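PDB 6Z5S: light harvesting complex 1 Protein W from Rhodopseudomonas palustris, which probably takes the place of one subunit pair in the light-harvesting 1 ring around the reaction centre, leaving a gap through which quinones can pass. Local coordinates for residues L3-T15 with I47-G61. Sequence-based numbering, arbitrary orientation.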
# COMPACT_ATOMS: atom_id res chain seq x y z
N LEU A 3 -35.14 34.99 -31.28
CA LEU A 3 -34.86 33.57 -31.11
C LEU A 3 -35.80 32.96 -30.08
O LEU A 3 -36.32 33.66 -29.22
CB LEU A 3 -33.41 33.34 -30.69
CG LEU A 3 -33.03 33.68 -29.25
CD1 LEU A 3 -31.72 33.01 -28.88
CD2 LEU A 3 -32.92 35.19 -29.06
N LEU A 4 -36.02 31.65 -30.18
CA LEU A 4 -36.96 30.95 -29.32
C LEU A 4 -36.34 30.44 -28.04
O LEU A 4 -37.01 30.43 -27.00
CB LEU A 4 -37.58 29.77 -30.06
CG LEU A 4 -38.26 30.03 -31.40
CD1 LEU A 4 -37.27 29.96 -32.54
CD2 LEU A 4 -39.38 29.03 -31.62
N LEU A 5 -35.08 30.01 -28.08
CA LEU A 5 -34.48 29.30 -26.95
C LEU A 5 -34.53 30.14 -25.69
O LEU A 5 -35.21 29.79 -24.72
CB LEU A 5 -33.05 28.91 -27.28
CG LEU A 5 -32.39 28.04 -26.21
CD1 LEU A 5 -33.21 26.80 -25.99
CD2 LEU A 5 -30.97 27.69 -26.60
N VAL A 6 -33.83 31.28 -25.68
CA VAL A 6 -33.88 32.15 -24.52
C VAL A 6 -35.28 32.74 -24.35
O VAL A 6 -35.64 33.15 -23.24
CB VAL A 6 -32.82 33.27 -24.62
CG1 VAL A 6 -33.24 34.31 -25.63
CG2 VAL A 6 -32.59 33.90 -23.26
N LEU A 7 -36.07 32.79 -25.42
CA LEU A 7 -37.44 33.26 -25.29
C LEU A 7 -38.30 32.27 -24.52
O LEU A 7 -39.20 32.68 -23.79
CB LEU A 7 -38.04 33.51 -26.67
CG LEU A 7 -39.42 34.15 -26.73
CD1 LEU A 7 -39.48 35.00 -27.97
CD2 LEU A 7 -40.52 33.11 -26.77
N THR A 8 -38.03 30.97 -24.67
CA THR A 8 -38.86 29.98 -24.00
C THR A 8 -38.48 29.94 -22.52
O THR A 8 -37.97 28.95 -22.01
CB THR A 8 -38.71 28.60 -24.67
OG1 THR A 8 -39.06 28.71 -26.05
CG2 THR A 8 -39.67 27.61 -24.05
N ALA A 9 -38.67 31.08 -21.86
CA ALA A 9 -38.77 31.16 -20.42
C ALA A 9 -40.21 31.15 -19.96
O ALA A 9 -40.48 31.20 -18.76
CB ALA A 9 -38.06 32.42 -19.90
N ILE A 10 -41.15 31.12 -20.91
CA ILE A 10 -42.53 30.77 -20.59
C ILE A 10 -42.56 29.47 -19.81
O ILE A 10 -43.33 29.31 -18.86
CB ILE A 10 -43.37 30.66 -21.88
CG1 ILE A 10 -43.39 32.00 -22.63
CG2 ILE A 10 -44.78 30.20 -21.57
CD1 ILE A 10 -42.36 32.10 -23.72
N ALA A 11 -41.70 28.52 -20.20
CA ALA A 11 -41.63 27.24 -19.50
C ALA A 11 -41.28 27.43 -18.04
O ALA A 11 -41.95 26.90 -17.15
CB ALA A 11 -40.61 26.34 -20.19
N PHE A 12 -40.23 28.21 -17.76
CA PHE A 12 -39.78 28.35 -16.38
C PHE A 12 -40.81 29.07 -15.52
O PHE A 12 -41.09 28.64 -14.39
CB PHE A 12 -38.44 29.09 -16.35
CG PHE A 12 -37.28 28.24 -16.76
CD1 PHE A 12 -36.74 27.31 -15.89
CD2 PHE A 12 -36.73 28.36 -18.02
CE1 PHE A 12 -35.68 26.52 -16.27
CE2 PHE A 12 -35.67 27.58 -18.41
CZ PHE A 12 -35.14 26.65 -17.53
N VAL A 13 -41.41 30.14 -16.03
CA VAL A 13 -42.36 30.89 -15.22
C VAL A 13 -43.65 30.09 -15.03
O VAL A 13 -44.23 30.09 -13.94
CB VAL A 13 -42.64 32.28 -15.82
CG1 VAL A 13 -41.38 33.11 -15.80
CG2 VAL A 13 -43.16 32.16 -17.24
N ALA A 14 -44.10 29.39 -16.07
CA ALA A 14 -45.30 28.58 -15.93
C ALA A 14 -45.07 27.41 -14.98
O ALA A 14 -45.97 27.03 -14.22
CB ALA A 14 -45.76 28.09 -17.29
N THR A 15 -43.86 26.85 -14.99
CA THR A 15 -43.53 25.79 -14.05
C THR A 15 -43.50 26.33 -12.63
O THR A 15 -43.98 25.67 -11.71
CB THR A 15 -42.19 25.18 -14.42
OG1 THR A 15 -42.18 24.89 -15.82
CG2 THR A 15 -41.95 23.90 -13.63
N ILE A 47 -45.45 21.28 -20.10
CA ILE A 47 -45.67 22.71 -20.28
C ILE A 47 -44.78 23.25 -21.38
O ILE A 47 -45.24 23.94 -22.30
CB ILE A 47 -45.43 23.46 -18.95
CG1 ILE A 47 -46.52 23.12 -17.94
CG2 ILE A 47 -45.35 24.95 -19.19
CD1 ILE A 47 -47.92 23.35 -18.45
N THR A 48 -43.48 22.95 -21.31
CA THR A 48 -42.57 23.48 -22.33
C THR A 48 -42.83 22.86 -23.69
O THR A 48 -42.65 23.53 -24.71
CB THR A 48 -41.11 23.29 -21.91
OG1 THR A 48 -40.27 23.98 -22.83
CG2 THR A 48 -40.74 21.85 -21.94
N LEU A 49 -43.29 21.61 -23.74
CA LEU A 49 -43.68 21.02 -25.02
C LEU A 49 -44.81 21.80 -25.66
O LEU A 49 -44.73 22.19 -26.83
CB LEU A 49 -44.11 19.56 -24.82
CG LEU A 49 -44.65 18.92 -26.10
CD1 LEU A 49 -43.52 18.65 -27.08
CD2 LEU A 49 -45.44 17.66 -25.79
N VAL A 50 -45.89 22.04 -24.91
CA VAL A 50 -47.03 22.72 -25.51
C VAL A 50 -46.69 24.16 -25.83
O VAL A 50 -47.15 24.71 -26.84
CB VAL A 50 -48.28 22.61 -24.61
CG1 VAL A 50 -48.50 21.16 -24.21
CG2 VAL A 50 -48.15 23.48 -23.38
N ALA A 51 -45.84 24.80 -25.02
CA ALA A 51 -45.42 26.16 -25.32
C ALA A 51 -44.61 26.21 -26.61
O ALA A 51 -44.85 27.08 -27.46
CB ALA A 51 -44.62 26.73 -24.15
N ALA A 52 -43.66 25.30 -26.77
CA ALA A 52 -42.88 25.27 -28.00
C ALA A 52 -43.77 24.96 -29.20
O ALA A 52 -43.57 25.51 -30.28
CB ALA A 52 -41.75 24.25 -27.88
N PHE A 53 -44.77 24.11 -29.01
CA PHE A 53 -45.68 23.81 -30.11
C PHE A 53 -46.48 25.04 -30.51
O PHE A 53 -46.73 25.27 -31.70
CB PHE A 53 -46.61 22.66 -29.73
CG PHE A 53 -47.94 22.71 -30.43
CD1 PHE A 53 -48.05 22.43 -31.78
CD2 PHE A 53 -49.09 23.04 -29.73
CE1 PHE A 53 -49.27 22.47 -32.42
CE2 PHE A 53 -50.32 23.08 -30.36
CZ PHE A 53 -50.41 22.79 -31.71
N VAL A 54 -46.89 25.84 -29.53
CA VAL A 54 -47.72 26.99 -29.88
C VAL A 54 -46.87 28.12 -30.45
O VAL A 54 -47.35 28.89 -31.29
CB VAL A 54 -48.56 27.44 -28.68
CG1 VAL A 54 -47.73 28.22 -27.69
CG2 VAL A 54 -49.74 28.27 -29.15
N LEU A 55 -45.62 28.25 -30.02
CA LEU A 55 -44.79 29.37 -30.47
C LEU A 55 -43.76 28.97 -31.51
O LEU A 55 -42.87 29.77 -31.82
CB LEU A 55 -44.12 30.05 -29.28
CG LEU A 55 -43.05 29.37 -28.43
CD1 LEU A 55 -41.66 29.64 -28.96
CD2 LEU A 55 -43.15 29.80 -26.98
N GLY A 56 -43.83 27.76 -32.05
CA GLY A 56 -43.00 27.41 -33.18
C GLY A 56 -43.79 27.44 -34.47
O GLY A 56 -43.24 27.73 -35.53
N LYS A 57 -45.08 27.12 -34.39
CA LYS A 57 -45.97 27.36 -35.52
C LYS A 57 -46.05 28.85 -35.82
O LYS A 57 -45.71 29.31 -36.91
CB LYS A 57 -47.34 26.76 -35.26
CG LYS A 57 -47.29 25.24 -35.16
CD LYS A 57 -46.89 24.64 -36.50
CE LYS A 57 -46.89 23.13 -36.48
NZ LYS A 57 -45.74 22.59 -35.69
N ALA A 58 -46.49 29.63 -34.84
CA ALA A 58 -46.37 31.08 -34.93
C ALA A 58 -44.90 31.43 -34.77
O ALA A 58 -44.36 31.41 -33.67
CB ALA A 58 -47.22 31.76 -33.86
N GLY A 59 -44.23 31.70 -35.88
CA GLY A 59 -42.81 31.99 -35.84
C GLY A 59 -42.47 33.22 -35.04
O GLY A 59 -42.88 34.33 -35.40
N ILE A 60 -41.73 33.04 -33.95
CA ILE A 60 -41.35 34.16 -33.09
C ILE A 60 -39.90 34.55 -33.30
O ILE A 60 -39.56 35.74 -33.28
CB ILE A 60 -41.63 33.83 -31.61
CG1 ILE A 60 -43.00 33.18 -31.46
CG2 ILE A 60 -41.58 35.09 -30.79
CD1 ILE A 60 -44.13 34.04 -31.97
N GLY A 61 -39.01 33.58 -33.48
CA GLY A 61 -37.63 33.89 -33.78
C GLY A 61 -37.43 34.15 -35.26
O GLY A 61 -36.42 33.75 -35.84
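Thr-8, whose OG1 faces Leu-55 CD1 near the end of helix 37-57, is the centre of an inverse gamma turn closed by Ala-9 N on Leu-7 O. The turn breaks the helical conformation of residues 4-7 just before helix 10-24 begins, in a chain of three helices of which 37-57 lies largely in a predicted transmembrane span. With its CG between the backbone N and carbonyl carbon (chi1 67°), Leu-55 presents two methyls to different partners. CD1 lies 3.6 Å from Leu-4 CD2, the two side chains lying alongside and running in contrary senses. CD2 meets Ile-10 CD1 tip to tip at 4.1 Å and also touches CD2 of Leu-7. The other branch of Leu-4, CD1, rests on the backbone N and CA of Gly-61. An alanine in place of Leu-4 would probably leave Leu-55 CD1 without its apolar neighbour and uncover the Gly-61 backbone. Leu-7 CD1 turns instead to Ile-60 CG2, 3.5 Å away, where the side chains cross nearly at right angles. The helical residues leading into the turn are tied back on themselves: Thr-8 OG1 donates to Leu-4 O at 2.8 Å from 46° above the carbonyl plane, and Thr-8 N donates to the same oxygen. Further along, segments 10-15 and 47-57 run roughly antiparallel at 139°, their axes 9.1 Å apart. Small residues bring them together, Ala-11 CB lying 3.5 Å from Thr-48 CB. Thr-48 also touches Ala-78 of helix 67-89, which packs against both segments. At the far end, Ala-14 CB sits 3.7 Å from Ile-47 CG2.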